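Local coordinates for cellulose binding protein (Clavibacter michiganensis, PDB 4JJO), which probably binds cellulose and helps loosen plant cell walls, being the C-terminal expansin module of a predicted endoglucanase that cleaves beta-1,4-glucosidic linkages, at residues M1-R6 against I97-V102; A36-E41 against C72-L77; G49-V54 against R62-D67. All coordinates share one frame; numbering follows the deposited sequence.

Contact 1: residues M1-R6 against I97-V102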
loop_
_atom_site.group_PDB
_atom_site.type_symbol
_atom_site.label_atom_id
_atom_site.label_comp_id
_atom_site.label_asym_id
_atom_site.label_seq_id
_atom_site.Cartn_x
_atom_site.Cartn_y
_atom_site.Cartn_z
ATOM N N MET A 1 5.663 14.941 10.826
ATOM C CA MET A 1 4.586 15.963 10.724
ATOM C C MET A 1 3.284 15.391 11.263
ATOM O O MET A 1 2.746 14.427 10.716
ATOM C CB MET A 1 4.417 16.399 9.268
ATOM C CG MET A 1 3.243 17.331 9.032
ATOM S SD MET A 1 1.700 16.446 8.736
ATOM C CE MET A 1 0.520 17.599 9.429
ATOM N N THR A 2 2.781 15.990 12.338
ATOM C CA THR A 2 1.612 15.459 13.026
ATOM C C THR A 2 0.324 16.108 12.545
ATOM O O THR A 2 0.204 17.334 12.519
ATOM C CB THR A 2 1.715 15.660 14.546
ATOM O OG1 THR A 2 2.899 15.018 15.036
ATOM C CG2 THR A 2 0.498 15.076 15.244
ATOM N N THR A 3 -0.640 15.271 12.178
ATOM C CA THR A 3 -1.953 15.739 11.771
ATOM C C THR A 3 -2.929 15.560 12.919
ATOM O O THR A 3 -2.993 14.494 13.531
ATOM C CB THR A 3 -2.484 14.958 10.561
ATOM O OG1 THR A 3 -1.660 15.220 9.419
ATOM C CG2 THR A 3 -3.914 15.367 10.251
ATOM N N HIS A 4 -3.683 16.611 13.214
ATOM C CA HIS A 4 -4.714 16.545 14.236
ATOM C C HIS A 4 -6.087 16.540 13.588
ATOM O O HIS A 4 -6.378 17.354 12.711
ATOM C CB HIS A 4 -4.589 17.719 15.203
ATOM C CG HIS A 4 -3.340 17.686 16.026
ATOM N ND1 HIS A 4 -3.275 17.063 17.252
ATOM C CD2 HIS A 4 -2.106 18.196 15.795
ATOM C CE1 HIS A 4 -2.053 17.189 17.745
ATOM N NE2 HIS A 4 -1.327 17.873 16.879
ATOM N N GLY A 5 -6.924 15.608 14.021
ATOM C CA GLY A 5 -8.242 15.453 13.443
ATOM C C GLY A 5 -9.098 14.476 14.217
ATOM O O GLY A 5 -9.122 14.493 15.448
ATOM N N ARG A 6 -9.789 13.607 13.490
ATOM C CA ARG A 6 -10.786 12.731 14.089
ATOM C C ARG A 6 -10.854 11.402 13.359
ATOM O O ARG A 6 -10.380 11.278 12.230
ATOM C CB ARG A 6 -12.151 13.413 14.034
ATOM C CG ARG A 6 -12.575 13.807 12.624
ATOM C CD ARG A 6 -13.699 14.832 12.633
ATOM N NE ARG A 6 -14.227 15.073 11.294
ATOM C CZ ARG A 6 -13.898 16.105 10.522
ATOM N NH1 ARG A 6 -13.037 17.025 10.939
ATOM N NH2 ARG A 6 -14.442 16.221 9.319
ATOM N N ILE A 97 -8.217 12.411 17.338
ATOM C CA ILE A 97 -6.967 11.691 17.160
ATOM C C ILE A 97 -5.871 12.631 16.685
ATOM O O ILE A 97 -6.139 13.753 16.246
ATOM C CB ILE A 97 -7.103 10.570 16.107
ATOM C CG1 ILE A 97 -7.500 11.163 14.756
ATOM C CG2 ILE A 97 -8.130 9.536 16.543
ATOM C CD1 ILE A 97 -7.275 10.236 13.589
ATOM N N SER A 98 -4.631 12.171 16.799
ATOM C CA SER A 98 -3.514 12.779 16.099
ATOM C C SER A 98 -2.760 11.644 15.417
ATOM O O SER A 98 -2.761 10.516 15.912
ATOM C CB SER A 98 -2.599 13.527 17.067
ATOM O OG SER A 98 -1.844 12.619 17.848
ATOM N N TYR A 99 -2.134 11.914 14.279
ATOM C CA TYR A 99 -1.398 10.852 13.602
ATOM C C TYR A 99 -0.218 11.321 12.766
ATOM O O TYR A 99 -0.133 12.476 12.351
ATOM C CB TYR A 99 -2.331 9.987 12.743
ATOM C CG TYR A 99 -3.078 10.716 11.647
ATOM C CD1 TYR A 99 -2.591 10.739 10.349
ATOM C CD2 TYR A 99 -4.285 11.358 11.905
ATOM C CE1 TYR A 99 -3.275 11.388 9.339
ATOM C CE2 TYR A 99 -4.977 12.010 10.899
ATOM C CZ TYR A 99 -4.467 12.020 9.617
ATOM O OH TYR A 99 -5.149 12.669 8.613
ATOM N N VAL A 100 0.697 10.386 12.547
ATOM C CA VAL A 100 1.861 10.600 11.704
ATOM C C VAL A 100 2.002 9.420 10.762
ATOM O O VAL A 100 1.555 8.315 11.068
ATOM C CB VAL A 100 3.158 10.694 12.532
ATOM C CG1 VAL A 100 3.180 11.965 13.359
ATOM C CG2 VAL A 100 3.312 9.463 13.416
ATOM N N THR A 101 2.619 9.659 9.612
ATOM C CA THR A 101 3.026 8.573 8.736
ATOM C C THR A 101 4.335 7.997 9.254
ATOM O O THR A 101 5.272 8.734 9.559
ATOM C CB THR A 101 3.209 9.048 7.288
ATOM O OG1 THR A 101 1.938 9.418 6.739
ATOM C CG2 THR A 101 3.817 7.947 6.436
ATOM N N VAL A 102 4.391 6.675 9.356
ATOM C CA VAL A 102 5.568 5.996 9.870
ATOM C C VAL A 102 6.657 5.934 8.811
ATOM O O VAL A 102 6.406 5.538 7.673
ATOM C CB VAL A 102 5.235 4.556 10.305
ATOM C CG1 VAL A 102 6.488 3.847 10.795
ATOM C CG2 VAL A 102 4.157 4.555 11.378
HETATM O O HOH W 1 0.299 13.342 9.607
HETATM O O HOH W 2 3.863 12.240 9.254
HETATM O O HOH W 3 -5.715 15.651 18.556
#

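Contact 2: residues A36-E41 against C72-L77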
loop_
_atom_site.group_PDB
_atom_site.type_symbol
_atom_site.label_atom_id
_atom_site.label_comp_id
_atom_site.label_asym_id
_atom_site.label_seq_id
_atom_site.Cartn_x
_atom_site.Cartn_y
_atom_site.Cartn_z
ATOM N N ALA A 36 -8.914 3.936 5.976
ATOM C CA ALA A 36 -9.209 4.637 4.738
ATOM C C ALA A 36 -8.912 6.113 4.953
ATOM O O ALA A 36 -9.323 6.697 5.956
ATOM C CB ALA A 36 -10.656 4.442 4.350
ATOM N N VAL A 37 -8.193 6.714 4.012
ATOM C CA VAL A 37 -7.762 8.098 4.162
ATOM C C VAL A 37 -8.422 9.004 3.131
ATOM O O VAL A 37 -8.892 8.542 2.093
ATOM C CB VAL A 37 -6.230 8.226 4.038
ATOM C CG1 VAL A 37 -5.542 7.485 5.178
ATOM C CG2 VAL A 37 -5.749 7.709 2.688
ATOM N N SER A 38 -8.449 10.299 3.425
ATOM C CA SER A 38 -9.082 11.268 2.542
ATOM C C SER A 38 -8.413 11.253 1.172
ATOM O O SER A 38 -7.272 10.808 1.029
ATOM C CB SER A 38 -9.020 12.672 3.148
ATOM O OG SER A 38 -7.680 13.101 3.302
ATOM N N SER A 39 -9.128 11.742 0.166
ATOM C CA SER A 39 -8.642 11.689 -1.205
ATOM C C SER A 39 -7.297 12.389 -1.376
ATOM O O SER A 39 -6.425 11.872 -2.067
ATOM C CB SER A 39 -9.681 12.269 -2.165
ATOM O OG SER A 39 -10.824 11.433 -2.228
ATOM N N PRO A 40 -7.119 13.567 -0.751
ATOM C CA PRO A 40 -5.814 14.234 -0.839
ATOM C C PRO A 40 -4.682 13.430 -0.196
ATOM O O PRO A 40 -3.560 13.427 -0.700
ATOM C CB PRO A 40 -6.036 15.548 -0.079
ATOM C CG PRO A 40 -7.500 15.780 -0.140
ATOM C CD PRO A 40 -8.122 14.417 -0.084
ATOM N N GLU A 41 -4.978 12.759 0.910
ATOM C CA GLU A 41 -3.978 11.953 1.600
ATOM C C GLU A 41 -3.759 10.618 0.893
ATOM O O GLU A 41 -2.675 10.040 0.972
ATOM C CB GLU A 41 -4.387 11.735 3.060
ATOM C CG GLU A 41 -4.393 13.017 3.886
ATOM C CD GLU A 41 -4.890 12.810 5.302
ATOM O OE1 GLU A 41 -4.055 12.532 6.187
ATOM O OE2 GLU A 41 -6.110 12.940 5.531
ATOM N N CYS A 72 -14.198 11.968 3.533
ATOM C CA CYS A 72 -13.391 12.453 4.648
ATOM C C CYS A 72 -12.614 13.720 4.303
ATOM O O CYS A 72 -11.998 13.819 3.239
ATOM C CB CYS A 72 -12.399 11.374 5.093
ATOM S SG CYS A 72 -13.108 9.946 5.960
ATOM N N GLU A 73 -12.649 14.692 5.209
ATOM C CA GLU A 73 -11.763 15.839 5.118
ATOM C C GLU A 73 -10.362 15.377 5.487
ATOM O O GLU A 73 -10.183 14.308 6.070
ATOM C CB GLU A 73 -12.197 16.948 6.080
ATOM C CG GLU A 73 -13.592 17.500 5.842
ATOM C CD GLU A 73 -13.716 18.238 4.522
ATOM O OE1 GLU A 73 -12.681 18.461 3.863
ATOM O OE2 GLU A 73 -14.852 18.596 4.144
ATOM N N VAL A 74 -9.365 16.180 5.145
ATOM C CA VAL A 74 -8.008 15.905 5.580
ATOM C C VAL A 74 -7.996 15.942 7.103
ATOM O O VAL A 74 -8.562 16.851 7.707
ATOM C CB VAL A 74 -7.016 16.946 5.030
ATOM C CG1 VAL A 74 -5.605 16.643 5.508
ATOM C CG2 VAL A 74 -7.065 16.986 3.508
ATOM N N GLY A 75 -7.364 14.949 7.720
ATOM C CA GLY A 75 -7.351 14.842 9.169
ATOM C C GLY A 75 -8.396 13.875 9.699
ATOM O O GLY A 75 -8.366 13.496 10.867
ATOM N N HIS A 76 -9.320 13.471 8.834
ATOM C CA HIS A 76 -10.392 12.561 9.226
ATOM C C HIS A 76 -10.127 11.158 8.694
ATOM O O HIS A 76 -10.250 10.904 7.497
ATOM C CB HIS A 76 -11.737 13.081 8.714
ATOM C CG HIS A 76 -12.884 12.150 8.962
ATOM N ND1 HIS A 76 -14.174 12.438 8.561
ATOM C CD2 HIS A 76 -12.942 10.939 9.561
ATOM C CE1 HIS A 76 -14.971 11.448 8.908
ATOM N NE2 HIS A 76 -14.253 10.522 9.516
ATOM N N LEU A 77 -9.761 10.252 9.595
ATOM C CA LEU A 77 -9.499 8.867 9.229
ATOM C C LEU A 77 -10.742 8.009 9.399
ATOM O O LEU A 77 -11.531 8.209 10.320
ATOM C CB LEU A 77 -8.385 8.278 10.096
ATOM C CG LEU A 77 -6.985 8.890 10.049
ATOM C CD1 LEU A 77 -6.072 8.105 10.977
ATOM C CD2 LEU A 77 -6.431 8.900 8.638
HETATM O O HOH W 4 -7.759 11.005 6.124
HETATM O O HOH W 5 -11.738 12.814 0.738
#

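Contact 3: residues G49-V54 against R62-D67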
loop_
_atom_site.group_PDB
_atom_site.type_symbol
_atom_site.label_atom_id
_atom_site.label_comp_id
_atom_site.label_asym_id
_atom_site.label_seq_id
_atom_site.Cartn_x
_atom_site.Cartn_y
_atom_site.Cartn_z
ATOM N N GLY A 49 -0.111 1.146 1.146
ATOM C CA GLY A 49 0.958 0.338 1.705
ATOM C C GLY A 49 1.707 1.010 2.839
ATOM O O GLY A 49 2.447 0.349 3.570
ATOM N N THR A 50 1.532 2.319 2.988
ATOM C CA THR A 50 2.185 3.040 4.073
ATOM C C THR A 50 1.429 2.823 5.376
ATOM O O THR A 50 0.316 2.298 5.384
ATOM C CB THR A 50 2.294 4.556 3.795
ATOM O OG1 THR A 50 0.990 5.153 3.806
ATOM C CG2 THR A 50 2.979 4.816 2.462
ATOM N N PHE A 51 2.042 3.233 6.477
ATOM C CA PHE A 51 1.466 3.009 7.793
ATOM C C PHE A 51 1.338 4.311 8.564
ATOM O O PHE A 51 2.196 5.189 8.470
ATOM C CB PHE A 51 2.328 2.021 8.580
ATOM C CG PHE A 51 2.252 0.610 8.067
ATOM C CD1 PHE A 51 1.479 -0.337 8.715
ATOM C CD2 PHE A 51 2.945 0.234 6.931
ATOM C CE1 PHE A 51 1.404 -1.634 8.244
ATOM C CE2 PHE A 51 2.874 -1.062 6.453
ATOM C CZ PHE A 51 2.101 -1.997 7.112
ATOM N N LEU A 52 0.249 4.430 9.317
ATOM C CA LEU A 52 0.038 5.561 10.205
ATOM C C LEU A 52 0.103 5.089 11.646
ATOM O O LEU A 52 -0.458 4.047 11.982
ATOM C CB LEU A 52 -1.340 6.187 9.971
ATOM C CG LEU A 52 -1.736 6.560 8.543
ATOM C CD1 LEU A 52 -3.158 7.112 8.529
ATOM C CD2 LEU A 52 -0.765 7.561 7.960
ATOM N N ASP A 53 0.790 5.846 12.496
ATOM C CA ASP A 53 0.662 5.660 13.935
ATOM C C ASP A 53 -0.365 6.655 14.445
ATOM O O ASP A 53 -0.126 7.862 14.445
ATOM C CB ASP A 53 1.999 5.846 14.655
ATOM C CG ASP A 53 2.814 4.573 14.696
ATOM O OD1 ASP A 53 2.233 3.495 14.452
ATOM O OD2 ASP A 53 4.029 4.644 14.977
ATOM N N VAL A 54 -1.512 6.134 14.867
ATOM C CA VAL A 54 -2.643 6.961 15.265
ATOM C C VAL A 54 -2.775 6.988 16.780
ATOM O O VAL A 54 -2.890 5.941 17.416
ATOM C CB VAL A 54 -3.953 6.417 14.670
ATOM C CG1 VAL A 54 -5.111 7.334 15.009
ATOM C CG2 VAL A 54 -3.824 6.255 13.163
ATOM N N ARG A 62 -0.981 1.219 15.242
ATOM C CA ARG A 62 -0.442 1.352 13.897
ATOM C C ARG A 62 -1.402 0.724 12.898
ATOM O O ARG A 62 -1.857 -0.403 13.091
ATOM C CB ARG A 62 0.926 0.682 13.811
ATOM C CG ARG A 62 1.566 0.739 12.433
ATOM C CD ARG A 62 3.047 0.396 12.503
ATOM N NE ARG A 62 3.790 1.398 13.261
ATOM C CZ ARG A 62 5.111 1.423 13.387
ATOM N NH1 ARG A 62 5.862 0.499 12.806
ATOM N NH2 ARG A 62 5.684 2.381 14.100
ATOM N N VAL A 63 -1.718 1.462 11.837
ATOM C CA VAL A 63 -2.644 0.977 10.821
ATOM C C VAL A 63 -2.053 1.080 9.418
ATOM O O VAL A 63 -1.305 2.010 9.110
ATOM C CB VAL A 63 -3.984 1.750 10.861
ATOM C CG1 VAL A 63 -4.751 1.429 12.134
ATOM C CG2 VAL A 63 -3.749 3.248 10.732
ATOM N N GLN A 64 -2.390 0.109 8.575
ATOM C CA GLN A 64 -1.969 0.118 7.182
ATOM C C GLN A 64 -2.971 0.910 6.348
ATOM O O GLN A 64 -4.178 0.685 6.435
ATOM C CB GLN A 64 -1.870 -1.312 6.643
ATOM C CG GLN A 64 -1.527 -1.392 5.160
ATOM C CD GLN A 64 -1.378 -2.818 4.638
ATOM O OE1 GLN A 64 -0.925 -3.027 3.513
ATOM N NE2 GLN A 64 -1.761 -3.801 5.446
ATOM N N VAL A 65 -2.471 1.843 5.547
ATOM C CA VAL A 65 -3.332 2.582 4.636
ATOM C C VAL A 65 -3.765 1.638 3.523
ATOM O O VAL A 65 -2.938 1.140 2.761
ATOM C CB VAL A 65 -2.621 3.806 4.037
ATOM C CG1 VAL A 65 -3.470 4.417 2.935
ATOM C CG2 VAL A 65 -2.327 4.835 5.118
ATOM N N ALA A 66 -5.068 1.393 3.436
ATOM C CA ALA A 66 -5.587 0.343 2.572
ATOM C C ALA A 66 -6.714 0.813 1.664
ATOM O O ALA A 66 -7.150 0.069 0.787
ATOM C CB ALA A 66 -6.083 -0.804 3.424
ATOM N N ASP A 67 -7.189 2.038 1.864
ATOM C CA ASP A 67 -8.440 2.453 1.241
ATOM C C ASP A 67 -8.547 3.970 1.130
ATOM O O ASP A 67 -7.774 4.704 1.747
ATOM C CB ASP A 67 -9.609 1.925 2.077
ATOM C CG ASP A 67 -10.855 1.655 1.250
ATOM O OD1 ASP A 67 -10.892 2.040 0.063
ATOM O OD2 ASP A 67 -11.801 1.047 1.797
HETATM O O HOH W 6 1.863 -2.419 3.556
#

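Contact 1: residues M1-R6 against I97-V102
Thr-3, His-4 and Gly-5 pair with Tyr-99, Ser-98 and Ile-97 in an antiparallel strand pairing that closes the six-stranded double-psi beta-barrel of the N-terminal expansin domain, joining its first strand, 3-10, to its last, 95-101. Thr-3 and Tyr-99 form a hydrogen-bonded pair, with Thr-3 N to Tyr-99 O and Tyr-99 N to Thr-3 O both at 2.8 Å. Gly-5 and Ile-97 make the next such pair, with Gly-5 N to Ile-97 O and Ile-97 N to Gly-5 O both at 3.0 Å.

On the face shared by Thr-3 and Tyr-99 the two side chains run alongside each other. Thr-3 CB lies over one face of the ring, 3.8 Å from the centroid, in a CH-pi contact, while its CG2 methyl reaches Tyr-99 OH at 3.4 Å. The tyrosine ring is carried between the backbone N and carbonyl carbon of its own residue (chi1 60°), which lays it alongside the threonine; its hydroxyl is hydrogen-bonded to Glu-41 OE1. Ile-97 CD1 rests on Arg-6 O at 3.5 Å.

On the opposite face, His-4 ND1 approaches Ser-98 CB at 3.6 Å, and a water in the imidazole plane links ND1 to Ile-97 O. Nearer the N terminus, Val-100 CG1 lies against Thr-2 OG1 at 3.5 Å. Direct backbone pairing gives way here to water: one molecule joins Met-1 O, Thr-3 OG1 and Tyr-99 O, and another bridges Met-1 O and Thr-101 N. Tyr-99 O thus accepts from both Thr-3 N and a water, so direct backbone bonds hold the paired part of the seam, and water continues the link toward the N terminus, beyond the last direct bond.

Contact 2: residues A36-E41 against C72-L77
Glu-41 OE2 provides the direct polar link across this contact, accepting a hydrogen bond from Gly-75 N at 3.2 Å that arrives from above the carboxylate plane. The same oxygen takes a second bond on its anti lone pair, from Ser-38 OG at 2.7 Å. Ser-38 is the N-cap of helix 39-42, and its hydroxyl stands between its own backbone N and carbonyl carbon (chi1 63°), facing the glutamate.

Water adds two bridges. One molecule gives its protons to Glu-41 OE2, at 2.6 Å, and to His-76 O, and accepts from Ser-38 N; OE2 is therefore gripped by three donors. The other connects Ser-39 N with Cys-72 O.

Apolar contacts flank the polar cluster. Pro-40 CG meets Val-74 CG2 at 3.9 Å, while Val-74 CG1 leans on the Glu-41 carboxylate. At the barrel end, Val-37 CG1 and Leu-77 CD2 touch at 3.8 Å, their side chains running the same way. Cys-72, in a disulfide with Cys-69, sets SG over the centre of the His-76 ring.

A type II beta turn from Glu-73 to His-76, with glycine at its third position, thus docks on a serine-capped helix start, where strand 34-38 of the double-psi barrel ends beside the start of its antiparallel neighbour 76-80.

Contact 3: residues G49-V54 against R62-D67
Asp-53 and Arg-62 face each other in a side-on, two-pronged salt bridge: Arg-62 NE donates to Asp-53 OD1 at 2.9 Å and Arg-62 NH2 to Asp-53 OD2 at 2.9 Å. Both oxygens are met on their syn sides and lie near the guanidinium plane, although the carboxylate is turned 30° from it. A bend in the arginine chain (chi3 -65°) brings its edge round to the aspartate, and the two bonds together fix the rotation of both groups. Beside this pair, the Phe-51 ring touches Gln-64, with CE1 3.7 Å from Gln-64 CB; Gln-64 CG is over one face toward the rim, and the amide is 18° from parallel to the ring. Arg-62 CG approaches the ring obliquely.

The other face of the two strands is aliphatic. Leu-52 CB meets Val-63 CG2 at 3.9 Å, Leu-52 CG touches Val-65 CG2 at 3.9 Å, and Val-54 also leans on Val-63. These side chains point into the double-psi barrel core, where Val-35 of strand 34-38 touches Leu-52, Val-63 and Val-65.

Strands 51-56 and 59-69 form a beta hairpin of that barrel, and its backbone sets this alternation of faces. Leu-52 and Val-63 exchange a reciprocal pair of N-H to O bonds, Val-65 N reaches Thr-50 O at 2.8 Å, and Gly-49 N makes a longer bond of 3.3 Å to Val-65 O. A water bridges Gly-49 O and Gln-64 OE1 at this open end of the hairpin. Thr-50 OG1 lies 3.6 Å from Val-65 CG2 and is hydrogen-bonded to Ala-47 O. On the far edge of strand 51-56, backbone bonds join Phe-51 with Val-102 and Asp-53 with Val-100.

From the N terminus, strand 3-10 opens the domain and is met again some ninety residues later, when contact 1 brings 97-102 back beside 1-6. Within that wide loop, contact 2 closes a shorter one between 36-41 and 72-77, and within this the tight hairpin of contact 3 joins 49-54 to 62-67. The three closures are concentric and none cross. In space they share one sheet: Arg-6 O bonds to Leu-77 N and Val-37 N to Asp-67 O, while strand 95-101 lies along strand 51-56. Leu-77 packs on Ile-97, Leu-52 and Val-54, so the three contacts meet in a common hydrophobic barrel interior.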